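Local coordinates for hypothetical protein TM1553 (Thermotoga maritima, PDB 1VRM) that probably acts as a flavin transferase that attaches the FMN part of FAD to target proteins, at residues Asp100-Pro105 and Phe283-Lys288; Lys90-Phe95 and Gly163-Gly168; Asp296-Asn299 and His303-Ile306; Asp218-Ile223 and Gly311-Ser316. One frame throughout, in Å; residues are numbered along the deposited sequence. Where two conformers were deposited one is given.

Interaction 1. Residues Asp100-Pro105 and Phe283-Lys288; sequences DGAFDP and FVMAGK
Val284 lays one branch against the backbone of Ala102 and turns the other to its methyl. CG2 of Val284 lies 3.7 Å from the carbonyl O of Ala102, while CG1 of Val284, anti to the backbone N (chi1 169°), comes within 4.2 Å of CB of Ala102. The same carbonyl oxygen is hydrogen-bonded to an unidentified bound molecule, probably from the crystallisation liquor, which also lies close to the Val284 side chain. One residue on, selenomethionine Met285 supplies the closest touch: its CG is 3.5 Å from CB of Ala102. Its selenium follows at 3.9 Å from the same CB, and the chain then bends (chi3 79°), and CE turns off away from the methyl. The methyl thus rests against two successive helix side chains, by van der Waals contact alone. Further along, Lys288 turns to Asp252 and forms a salt bridge there. The loop of Ala102 leaves helix 83-98 through a Schellman motif, with Asp100 as its C-prime residue, and leads to helix 108-114. Helix 272-296 runs beside it, meeting Ala102 again through Ala281, while Phe283 and Ala286 reach strand 262-269.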
loop_
_atom_site.group_PDB
_atom_site.type_symbol
_atom_site.label_atom_id
_atom_site.label_comp_id
_atom_site.label_asym_id
_atom_site.label_seq_id
_atom_site.Cartn_x
_atom_site.Cartn_y
_atom_site.Cartn_z
ATOM N N ASP A 100 -8.045 13.406 -4.615
ATOM C CA ASP A 100 -7.783 14.243 -5.756
ATOM C C ASP A 100 -6.539 13.839 -6.483
ATOM O O ASP A 100 -5.733 14.674 -6.902
ATOM C CB ASP A 100 -7.701 15.706 -5.323
ATOM C CG ASP A 100 -8.984 16.176 -4.604
ATOM O OD1 ASP A 100 -10.095 15.798 -5.025
ATOM O OD2 ASP A 100 -8.879 16.919 -3.602
ATOM N N GLY A 101 -6.364 12.532 -6.629
ATOM C CA GLY A 101 -5.241 11.987 -7.377
ATOM C C GLY A 101 -3.918 11.916 -6.669
ATOM O O GLY A 101 -2.920 11.558 -7.295
ATOM N N ALA A 102 -3.872 12.275 -5.390
ATOM C CA ALA A 102 -2.613 12.115 -4.627
ATOM C C ALA A 102 -2.186 10.643 -4.524
ATOM O O ALA A 102 -1.001 10.300 -4.727
ATOM C CB ALA A 102 -2.732 12.744 -3.259
ATOM N N PHE A 103 -3.143 9.774 -4.219
ATOM C CA PHE A 103 -3.024 8.341 -4.538
ATOM C C PHE A 103 -3.616 8.191 -5.934
ATOM O O PHE A 103 -4.738 8.649 -6.177
ATOM C CB PHE A 103 -3.798 7.478 -3.533
ATOM C CG PHE A 103 -3.874 6.039 -3.930
ATOM C CD1 PHE A 103 -2.865 5.152 -3.604
ATOM C CD2 PHE A 103 -4.943 5.577 -4.667
ATOM C CE1 PHE A 103 -2.971 3.812 -3.980
ATOM C CE2 PHE A 103 -5.037 4.216 -5.062
ATOM C CZ PHE A 103 -4.040 3.370 -4.749
ATOM N N ASP A 104 -2.879 7.576 -6.850
ATOM C CA ASP A 104 -3.418 7.325 -8.168
ATOM C C ASP A 104 -2.831 6.032 -8.706
ATOM O O ASP A 104 -1.626 5.975 -8.897
ATOM C CB ASP A 104 -3.074 8.483 -9.066
ATOM C CG ASP A 104 -3.843 8.460 -10.386
ATOM O OD1 ASP A 104 -4.092 7.346 -10.853
ATOM O OD2 ASP A 104 -4.228 9.539 -10.950
ATOM N N PRO A 105 -3.685 5.028 -8.976
ATOM C CA PRO A 105 -3.195 3.746 -9.448
ATOM C C PRO A 105 -2.768 3.794 -10.916
ATOM O O PRO A 105 -2.367 2.785 -11.444
ATOM C CB PRO A 105 -4.391 2.828 -9.238
ATOM C CG PRO A 105 -5.538 3.667 -9.462
ATOM C CD PRO A 105 -5.156 5.014 -8.880
ATOM N N PHE A 283 1.702 10.749 2.166
ATOM C CA PHE A 283 3.117 10.981 1.843
ATOM C C PHE A 283 3.244 12.064 0.749
ATOM O O PHE A 283 4.002 12.995 0.863
ATOM C CB PHE A 283 3.764 9.713 1.361
ATOM C CG PHE A 283 5.267 9.818 1.212
ATOM C CD1 PHE A 283 5.798 10.382 0.055
ATOM C CD2 PHE A 283 6.119 9.373 2.192
ATOM C CE1 PHE A 283 7.174 10.473 -0.123
ATOM C CE2 PHE A 283 7.503 9.482 2.039
ATOM C CZ PHE A 283 8.019 10.026 0.870
ATOM N N VAL A 284 2.477 11.911 -0.319
ATOM C CA VAL A 284 2.478 12.857 -1.413
ATOM C C VAL A 284 1.968 14.234 -0.994
ATOM O O VAL A 284 2.474 15.232 -1.451
ATOM C CB VAL A 284 1.645 12.333 -2.599
ATOM C CG1 VAL A 284 1.412 13.432 -3.650
ATOM C CG2 VAL A 284 2.246 11.034 -3.186
HETATM N N MSE A 285 0.925 14.292 -0.177
HETATM C CA MSE A 285 0.320 15.569 0.170
HETATM C C MSE A 285 1.073 16.313 1.275
HETATM O O MSE A 285 0.954 17.540 1.378
HETATM C CB MSE A 285 -1.121 15.315 0.601
HETATM C CG MSE A 285 -1.975 14.906 -0.561
HETATM SE SE MSE A 285 -3.829 14.570 -0.003
HETATM C CE MSE A 285 -4.347 16.598 0.066
ATOM N N ALA A 286 1.776 15.582 2.121
ATOM C CA ALA A 286 2.357 16.197 3.347
ATOM C C ALA A 286 3.557 17.100 3.040
ATOM O O ALA A 286 3.934 17.954 3.853
ATOM C CB ALA A 286 2.741 15.161 4.349
ATOM N N GLY A 287 4.187 16.908 1.892
ATOM C CA GLY A 287 5.288 17.780 1.529
ATOM C C GLY A 287 4.814 19.134 1.042
ATOM O O GLY A 287 5.626 20.038 0.876
ATOM N N LYS A 288 3.511 19.306 0.839
ATOM C CA LYS A 288 2.955 20.592 0.418
ATOM C C LYS A 288 2.296 21.369 1.580
ATOM O O LYS A 288 2.501 22.567 1.709
ATOM C CB LYS A 288 1.941 20.380 -0.689
ATOM C CG LYS A 288 2.523 19.648 -1.914
ATOM C CD LYS A 288 1.472 18.896 -2.683
ATOM C CE LYS A 288 2.147 18.005 -3.736
ATOM N NZ LYS A 288 1.153 17.194 -4.443
#

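Interaction 2. Residues Lys90-Phe95 and Gly163-Gly168; sequences KAACAF and GGIAKG
The start of helix 166-181, where Ile165 occupies the N-cap position after a pair of glycines, packs against helix 83-98 through Ile165, Ala92 and Phe95. Ile165 carries the whole contact on its side of the interface. Its CG1 stands anti to the backbone N (chi1 -165°) and the next bond is also extended, which carries CD1 out to the helix, where it touches both Ala92 and Phe95. CD1 of Ile165 meets the Phe95 ring at CD2, 3.8 Å away, and at CE2 4.0 Å away, approaching the ring obliquely. The same methyl lies 4.1 Å from CA of Ala92, so it touches the helix backbone where the small side chain lets it in. The other branch is looser: CG2 of Ile165 is 4.3 Å from CB of Ala92. Phe103, from the loop after helix 83-98, touches Phe95 and Ile165, and helix 272-296 adds Thr273 against Ile165 and Thr274 and Ala277 against Phe95. From the same helix, OD2 of Asp276 is hydrogen-bonded to Gly168 N. Only carbon atoms meet between the two segments in this buried spot. The contact therefore depends on shape and the exclusion of water rather than on directed bonds.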
loop_
_atom_site.group_PDB
_atom_site.type_symbol
_atom_site.label_atom_id
_atom_site.label_comp_id
_atom_site.label_asym_id
_atom_site.label_seq_id
_atom_site.Cartn_x
_atom_site.Cartn_y
_atom_site.Cartn_z
ATOM N N LYS A 90 -11.806 -0.709 -9.052
ATOM C CA LYS A 90 -12.817 0.313 -8.659
ATOM C C LYS A 90 -12.447 0.984 -7.346
ATOM O O LYS A 90 -12.503 2.210 -7.220
ATOM C CB LYS A 90 -14.208 -0.313 -8.511
ATOM C CG LYS A 90 -15.337 0.569 -9.020
ATOM C CD LYS A 90 -15.529 0.431 -10.507
ATOM C CE LYS A 90 -16.947 0.731 -10.952
ATOM N NZ LYS A 90 -17.938 -0.354 -10.683
ATOM N N ALA A 91 -12.040 0.179 -6.373
ATOM C CA ALA A 91 -11.652 0.722 -5.068
ATOM C C ALA A 91 -10.433 1.646 -5.173
ATOM O O ALA A 91 -10.387 2.704 -4.578
ATOM C CB ALA A 91 -11.419 -0.363 -4.084
ATOM N N ALA A 92 -9.446 1.245 -5.967
ATOM C CA ALA A 92 -8.253 2.044 -6.129
ATOM C C ALA A 92 -8.617 3.372 -6.787
ATOM O O ALA A 92 -8.162 4.435 -6.388
ATOM C CB ALA A 92 -7.212 1.273 -6.964
ATOM N N CYS A 93 -9.462 3.305 -7.802
ATOM C CA CYS A 93 -9.926 4.555 -8.423
ATOM C C CYS A 93 -10.771 5.396 -7.440
ATOM O O CYS A 93 -10.666 6.602 -7.456
ATOM C CB CYS A 93 -10.664 4.292 -9.733
ATOM S SG CYS A 93 -9.526 3.648 -11.003
ATOM N N ALA A 94 -11.530 4.764 -6.550
ATOM C CA ALA A 94 -12.295 5.511 -5.549
ATOM C C ALA A 94 -11.381 6.211 -4.542
ATOM O O ALA A 94 -11.664 7.355 -4.144
ATOM C CB ALA A 94 -13.245 4.607 -4.871
ATOM N N PHE A 95 -10.257 5.596 -4.199
ATOM C CA PHE A 95 -9.261 6.315 -3.376
ATOM C C PHE A 95 -8.600 7.471 -4.110
ATOM O O PHE A 95 -8.243 8.465 -3.504
ATOM C CB PHE A 95 -8.201 5.376 -2.800
ATOM C CG PHE A 95 -8.657 4.586 -1.592
ATOM C CD1 PHE A 95 -8.789 5.200 -0.360
ATOM C CD2 PHE A 95 -8.929 3.232 -1.695
ATOM C CE1 PHE A 95 -9.200 4.441 0.770
ATOM C CE2 PHE A 95 -9.325 2.497 -0.600
ATOM C CZ PHE A 95 -9.492 3.114 0.626
ATOM N N GLY A 163 0.575 -1.243 -6.577
ATOM C CA GLY A 163 1.523 -1.444 -5.512
ATOM C C GLY A 163 1.204 -0.580 -4.285
ATOM O O GLY A 163 1.663 -0.892 -3.172
ATOM N N GLY A 164 0.435 0.503 -4.460
ATOM C CA GLY A 164 0.120 1.404 -3.353
ATOM C C GLY A 164 -1.060 0.942 -2.507
ATOM O O GLY A 164 -1.349 1.554 -1.485
ATOM N N ILE A 165 -1.740 -0.134 -2.928
ATOM C CA ILE A 165 -2.921 -0.634 -2.240
ATOM C C ILE A 165 -2.926 -2.161 -2.051
ATOM O O ILE A 165 -3.686 -2.696 -1.233
ATOM C CB ILE A 165 -4.235 -0.103 -2.970
ATOM C CG1 ILE A 165 -5.474 -0.267 -2.116
ATOM C CG2 ILE A 165 -4.370 -0.718 -4.381
ATOM C CD1 ILE A 165 -6.713 0.377 -2.709
ATOM N N ALA A 166 -2.089 -2.874 -2.819
ATOM C CA ALA A 166 -2.189 -4.331 -2.882
ATOM C C ALA A 166 -1.781 -5.011 -1.583
ATOM O O ALA A 166 -2.382 -6.033 -1.231
ATOM C CB ALA A 166 -1.325 -4.845 -4.020
ATOM N N LYS A 167 -0.803 -4.455 -0.867
ATOM C CA LYS A 167 -0.439 -5.024 0.437
ATOM C C LYS A 167 -1.605 -4.929 1.407
ATOM O O LYS A 167 -1.938 -5.899 2.084
ATOM C CB LYS A 167 0.814 -4.395 1.060
ATOM C CG LYS A 167 2.139 -4.746 0.376
ATOM C CD LYS A 167 3.318 -4.267 1.236
ATOM C CE LYS A 167 3.452 -2.783 1.264
ATOM N NZ LYS A 167 3.836 -2.275 -0.090
ATOM N N GLY A 168 -2.265 -3.759 1.477
ATOM C CA GLY A 168 -3.406 -3.594 2.343
ATOM C C GLY A 168 -4.526 -4.555 2.007
ATOM O O GLY A 168 -5.177 -5.145 2.882
#

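Interaction 3. Residues Asp296-Asn299 and His303-Ile306; sequences DFPN and HLLI
A mostly apolar turn contact folds the end of helix 272-296 back on the first residues of strand 303-308, with Phe297 and Pro298 on one side and His303 and Leu304 on the other. The CA atoms of Pro298 and His303 are 4.7 Å apart. Leu304 points its fork into the turn: CD2 of Leu304 lies 3.8 Å from CD of Pro298, the two side chains crossing at about a right angle, and CD1 of Leu304 lies 4.0 Å from CB of Phe297. The His303 CB points away from the turn, but with CG anti to the carbonyl carbon (chi1 -53°) the ring swings back beside the proline. There ND1 of His303 is 3.7 Å from CB of Pro298, and CE1 of His303 is 3.5 Å from O of Pro298. ND1 is hydrogen-bonded to OG1 of Thr318. With an alanine here, the hydroxyl of Thr318 would probably lose this partner and the flank of Pro298 would be less covered. Strand 303-308 itself lies between strands 262-269 and 313-315, while Leu304 packs on Val293 of helix 272-296 and Ile267 of strand 262-269, and Phe297 reaches Met285 of the helix.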
loop_
_atom_site.group_PDB
_atom_site.type_symbol
_atom_site.label_atom_id
_atom_site.label_comp_id
_atom_site.label_asym_id
_atom_site.label_seq_id
_atom_site.Cartn_x
_atom_site.Cartn_y
_atom_site.Cartn_z
ATOM N N ASP A 296 -6.883 17.006 8.233
ATOM C CA ASP A 296 -7.933 16.434 7.392
ATOM C C ASP A 296 -7.938 14.902 7.368
ATOM O O ASP A 296 -9.030 14.299 7.269
ATOM C CB ASP A 296 -7.771 16.928 5.978
ATOM C CG ASP A 296 -8.118 18.393 5.815
ATOM O OD1 ASP A 296 -8.708 18.988 6.762
ATOM O OD2 ASP A 296 -7.855 18.935 4.709
ATOM N N PHE A 297 -6.759 14.263 7.456
ATOM C CA PHE A 297 -6.702 12.809 7.304
ATOM C C PHE A 297 -7.504 12.023 8.314
ATOM O O PHE A 297 -8.155 11.046 7.932
ATOM C CB PHE A 297 -5.263 12.293 7.162
ATOM C CG PHE A 297 -4.801 12.263 5.739
ATOM C CD1 PHE A 297 -4.951 13.353 4.918
ATOM C CD2 PHE A 297 -4.290 11.100 5.185
ATOM C CE1 PHE A 297 -4.537 13.319 3.580
ATOM C CE2 PHE A 297 -3.854 11.069 3.887
ATOM C CZ PHE A 297 -3.993 12.161 3.080
ATOM N N PRO A 298 -7.485 12.416 9.592
ATOM C CA PRO A 298 -8.274 11.694 10.598
ATOM C C PRO A 298 -9.736 11.706 10.280
ATOM O O PRO A 298 -10.429 10.734 10.600
ATOM C CB PRO A 298 -7.979 12.432 11.887
ATOM C CG PRO A 298 -6.577 13.029 11.648
ATOM C CD PRO A 298 -6.572 13.404 10.208
ATOM N N ASN A 299 -10.202 12.736 9.595
ATOM C CA ASN A 299 -11.623 12.765 9.216
ATOM C C ASN A 299 -12.012 11.862 8.049
ATOM O O ASN A 299 -13.191 11.762 7.696
ATOM C CB ASN A 299 -12.055 14.190 8.987
ATOM C CG ASN A 299 -11.877 15.035 10.207
ATOM O OD1 ASN A 299 -12.081 14.579 11.322
ATOM N ND2 ASN A 299 -11.451 16.300 10.028
ATOM N N HIS A 303 -5.624 8.011 10.973
ATOM C CA HIS A 303 -5.030 8.594 12.126
ATOM C C HIS A 303 -3.553 8.496 11.967
ATOM O O HIS A 303 -3.020 7.376 11.862
ATOM C CB HIS A 303 -5.571 7.871 13.352
ATOM C CG HIS A 303 -7.066 7.881 13.333
ATOM N ND1 HIS A 303 -7.796 9.048 13.480
ATOM C CD2 HIS A 303 -7.950 6.927 12.945
ATOM C CE1 HIS A 303 -9.076 8.792 13.239
ATOM N NE2 HIS A 303 -9.197 7.516 12.920
ATOM N N LEU A 304 -2.851 9.632 11.973
ATOM C CA LEU A 304 -1.518 9.613 11.389
ATOM C C LEU A 304 -0.383 10.251 12.138
ATOM O O LEU A 304 -0.561 11.130 12.991
ATOM C CB LEU A 304 -1.544 10.189 10.019
ATOM C CG LEU A 304 -1.626 11.678 9.845
ATOM C CD1 LEU A 304 -1.483 12.017 8.368
ATOM C CD2 LEU A 304 -2.931 12.233 10.417
ATOM N N LEU A 305 0.805 9.796 11.770
ATOM C CA LEU A 305 2.061 10.354 12.237
ATOM C C LEU A 305 2.928 10.571 11.007
ATOM O O LEU A 305 3.126 9.628 10.224
ATOM C CB LEU A 305 2.766 9.376 13.165
ATOM C CG LEU A 305 4.135 9.782 13.731
ATOM C CD1 LEU A 305 4.443 9.040 14.974
ATOM C CD2 LEU A 305 5.240 9.487 12.732
ATOM N N ILE A 306 3.454 11.781 10.839
ATOM C CA ILE A 306 4.317 12.131 9.719
ATOM C C ILE A 306 5.717 12.436 10.252
ATOM O O ILE A 306 5.869 13.160 11.214
ATOM C CB ILE A 306 3.811 13.406 9.001
ATOM C CG1 ILE A 306 2.379 13.237 8.520
ATOM C CG2 ILE A 306 4.748 13.783 7.871
ATOM C CD1 ILE A 306 1.741 14.478 8.084
#

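Interaction 4. Residues Asp218-Ile223 and Gly311-Ser316; sequences DVIDYI and GAIERS
The backbones of Asp218-Ile223 and Gly311-Ser316 stay well apart, the nearest CA atoms, those of Ile220 and Ile313, being 8.9 Å from each other, so side chains alone bridge them. The contact joins two antiparallel sheets: strand 313-315 is the outermost strand at one side of the large sheet, and strand 219-225, whose chain turns a corner at Ile220, pairs with 207-212 in a two-stranded one. Two isoleucines meet methyl to methyl, CD1 of Ile220 lying 3.9 Å from CD1 of Ile313, with the side chains crossing at a slant. With CG1 of Ile220 between its backbone N and carbonyl carbon (chi1 59°), CD1 is set toward Ile313; CB of Ile220 also lies 4.1 Å from CD1 of Ile313. Leu305 of strand 303-308 touches Ile313, and Val307 touches Ile220, so the pair rests on the next strand of the large sheet. Farther along, Asp221 and Arg315 are close enough for their charges probably to attract, but beyond a salt bridge. Asp221 OD2 lies well out of the guanidinium plane, and no N-H of the arginine points to it. Arg315 NE instead forms a salt bridge with OE1 of Glu323. That glutamate oxygen is also close to Asp221 OD2, and the arginine charge probably eases the repulsion between the two carboxylates. The other oxygen, Asp221 OD1, takes a weak, bent bond from the N-H of Tyr222, 3.0 Å from N to OD1 and 123° at the hydrogen. Between the opposite charges, Asp221 OD2 and Arg315 NE are 4.4 Å apart.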
loop_
_atom_site.group_PDB
_atom_site.type_symbol
_atom_site.label_atom_id
_atom_site.label_comp_id
_atom_site.label_asym_id
_atom_site.label_seq_id
_atom_site.Cartn_x
_atom_site.Cartn_y
_atom_site.Cartn_z
ATOM N N ASP A 218 16.381 2.759 15.337
ATOM C CA ASP A 218 15.576 2.922 16.545
ATOM C C ASP A 218 14.103 3.039 16.178
ATOM O O ASP A 218 13.748 3.226 15.027
ATOM C CB ASP A 218 15.997 4.194 17.294
ATOM C CG ASP A 218 15.928 5.463 16.410
ATOM O OD1 ASP A 218 16.662 5.531 15.375
ATOM O OD2 ASP A 218 15.167 6.412 16.772
ATOM N N VAL A 219 13.269 2.851 17.184
ATOM C CA VAL A 219 11.830 3.068 17.105
ATOM C C VAL A 219 11.566 4.501 17.567
ATOM O O VAL A 219 12.063 4.908 18.630
ATOM C CB VAL A 219 11.144 2.055 18.039
ATOM C CG1 VAL A 219 9.721 2.350 18.207
ATOM C CG2 VAL A 219 11.343 0.650 17.483
ATOM N N ILE A 220 10.735 5.239 16.840
ATOM C CA ILE A 220 10.439 6.606 17.240
ATOM C C ILE A 220 9.119 6.676 18.026
ATOM O O ILE A 220 8.845 7.679 18.677
ATOM C CB ILE A 220 10.398 7.582 16.051
ATOM C CG1 ILE A 220 9.336 7.141 15.047
ATOM C CG2 ILE A 220 11.792 7.744 15.413
ATOM C CD1 ILE A 220 9.183 8.110 13.878
ATOM N N ASP A 221 8.308 5.618 18.005
ATOM C CA ASP A 221 7.040 5.641 18.758
ATOM C C ASP A 221 6.529 4.211 18.843
ATOM O O ASP A 221 6.884 3.385 17.985
ATOM C CB ASP A 221 6.044 6.512 18.009
ATOM C CG ASP A 221 4.891 7.018 18.887
ATOM O OD1 ASP A 221 4.863 6.821 20.150
ATOM O OD2 ASP A 221 3.972 7.617 18.280
ATOM N N TYR A 222 5.720 3.932 19.880
ATOM C CA TYR A 222 5.009 2.664 20.002
ATOM C C TYR A 222 3.521 2.882 20.015
ATOM O O TYR A 222 3.043 3.795 20.693
ATOM C CB TYR A 222 5.394 1.932 21.264
ATOM C CG TYR A 222 6.767 1.321 21.211
ATOM C CD1 TYR A 222 6.990 0.126 20.531
ATOM C CD2 TYR A 222 7.842 1.949 21.814
ATOM C CE1 TYR A 222 8.255 -0.443 20.473
ATOM C CE2 TYR A 222 9.105 1.389 21.753
ATOM C CZ TYR A 222 9.287 0.205 21.098
ATOM O OH TYR A 222 10.550 -0.336 21.048
ATOM N N ILE A 223 2.826 2.066 19.241
ATOM C CA ILE A 223 1.393 2.061 19.289
ATOM C C ILE A 223 0.859 0.718 19.709
ATOM O O ILE A 223 1.556 -0.293 19.669
ATOM C CB ILE A 223 0.757 2.519 17.962
ATOM C CG1 ILE A 223 1.152 1.575 16.830
ATOM C CG2 ILE A 223 1.204 3.941 17.648
ATOM C CD1 ILE A 223 0.221 1.624 15.634
ATOM N N GLY A 311 13.459 15.205 10.074
ATOM C CA GLY A 311 13.192 14.370 11.242
ATOM C C GLY A 311 12.078 14.806 12.195
ATOM O O GLY A 311 11.726 14.048 13.111
ATOM N N ALA A 312 11.475 15.972 11.960
ATOM C CA ALA A 312 10.406 16.436 12.837
ATOM C C ALA A 312 9.200 15.514 12.729
ATOM O O ALA A 312 8.829 15.127 11.638
ATOM C CB ALA A 312 9.972 17.825 12.454
ATOM N N ILE A 313 8.607 15.181 13.867
ATOM C CA ILE A 313 7.455 14.288 13.923
ATOM C C ILE A 313 6.194 15.102 14.215
ATOM O O ILE A 313 6.146 15.848 15.200
ATOM C CB ILE A 313 7.635 13.231 15.029
ATOM C CG1 ILE A 313 8.824 12.349 14.683
ATOM C CG2 ILE A 313 6.380 12.388 15.228
ATOM C CD1 ILE A 313 9.329 11.521 15.816
ATOM N N GLU A 314 5.190 14.961 13.366
ATOM C CA GLU A 314 3.901 15.597 13.554
ATOM C C GLU A 314 2.834 14.514 13.562
ATOM O O GLU A 314 2.798 13.681 12.686
ATOM C CB GLU A 314 3.640 16.562 12.449
ATOM C CG GLU A 314 4.697 17.645 12.348
ATOM C CD GLU A 314 4.774 18.563 13.559
ATOM O OE1 GLU A 314 3.859 18.560 14.421
ATOM O OE2 GLU A 314 5.752 19.329 13.595
ATOM N N ARG A 315 1.959 14.544 14.543
ATOM C CA ARG A 315 0.906 13.561 14.519
ATOM C C ARG A 315 -0.414 14.132 14.958
ATOM O O ARG A 315 -0.486 15.173 15.619
ATOM C CB ARG A 315 1.299 12.366 15.312
ATOM C CG ARG A 315 1.390 12.615 16.726
ATOM C CD ARG A 315 2.733 12.055 17.259
ATOM N NE ARG A 315 2.651 11.746 18.671
ATOM C CZ ARG A 315 2.987 12.563 19.681
ATOM N NH1 ARG A 315 2.854 12.134 20.933
ATOM N NH2 ARG A 315 3.397 13.801 19.485
ATOM N N SER A 316 -1.476 13.492 14.513
ATOM C CA SER A 316 -2.808 13.912 14.928
ATOM C C SER A 316 -3.077 13.578 16.362
ATOM O O SER A 316 -2.519 12.683 16.913
ATOM C CB SER A 316 -3.894 13.333 14.053
ATOM O OG SER A 316 -3.918 11.916 14.142
#

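Helix 272-296 and the strand after it tie much of the set together. Interactions 1 and 2, with centres 13 Å apart, meet chiefly through Phe103, whose CE2 is 3.4 Å from O of Ala92, and also through Pro105. Interaction 1 reaches interaction 3 where SE of Met285 lies 3.9 Å from CE1 of Phe297. Interactions 3 and 4 share the edge of the large sheet, where N of Ile306 and O of Glu314, 2.7 Å apart, probably form a hydrogen bond. Interactions 2 and 4 are the most distant, about 25 Å between centres. The unidentified molecule at interaction 1, probably from the crystallisation liquor, is also hydrogen-bonded to Asp104 N and may mark a pocket.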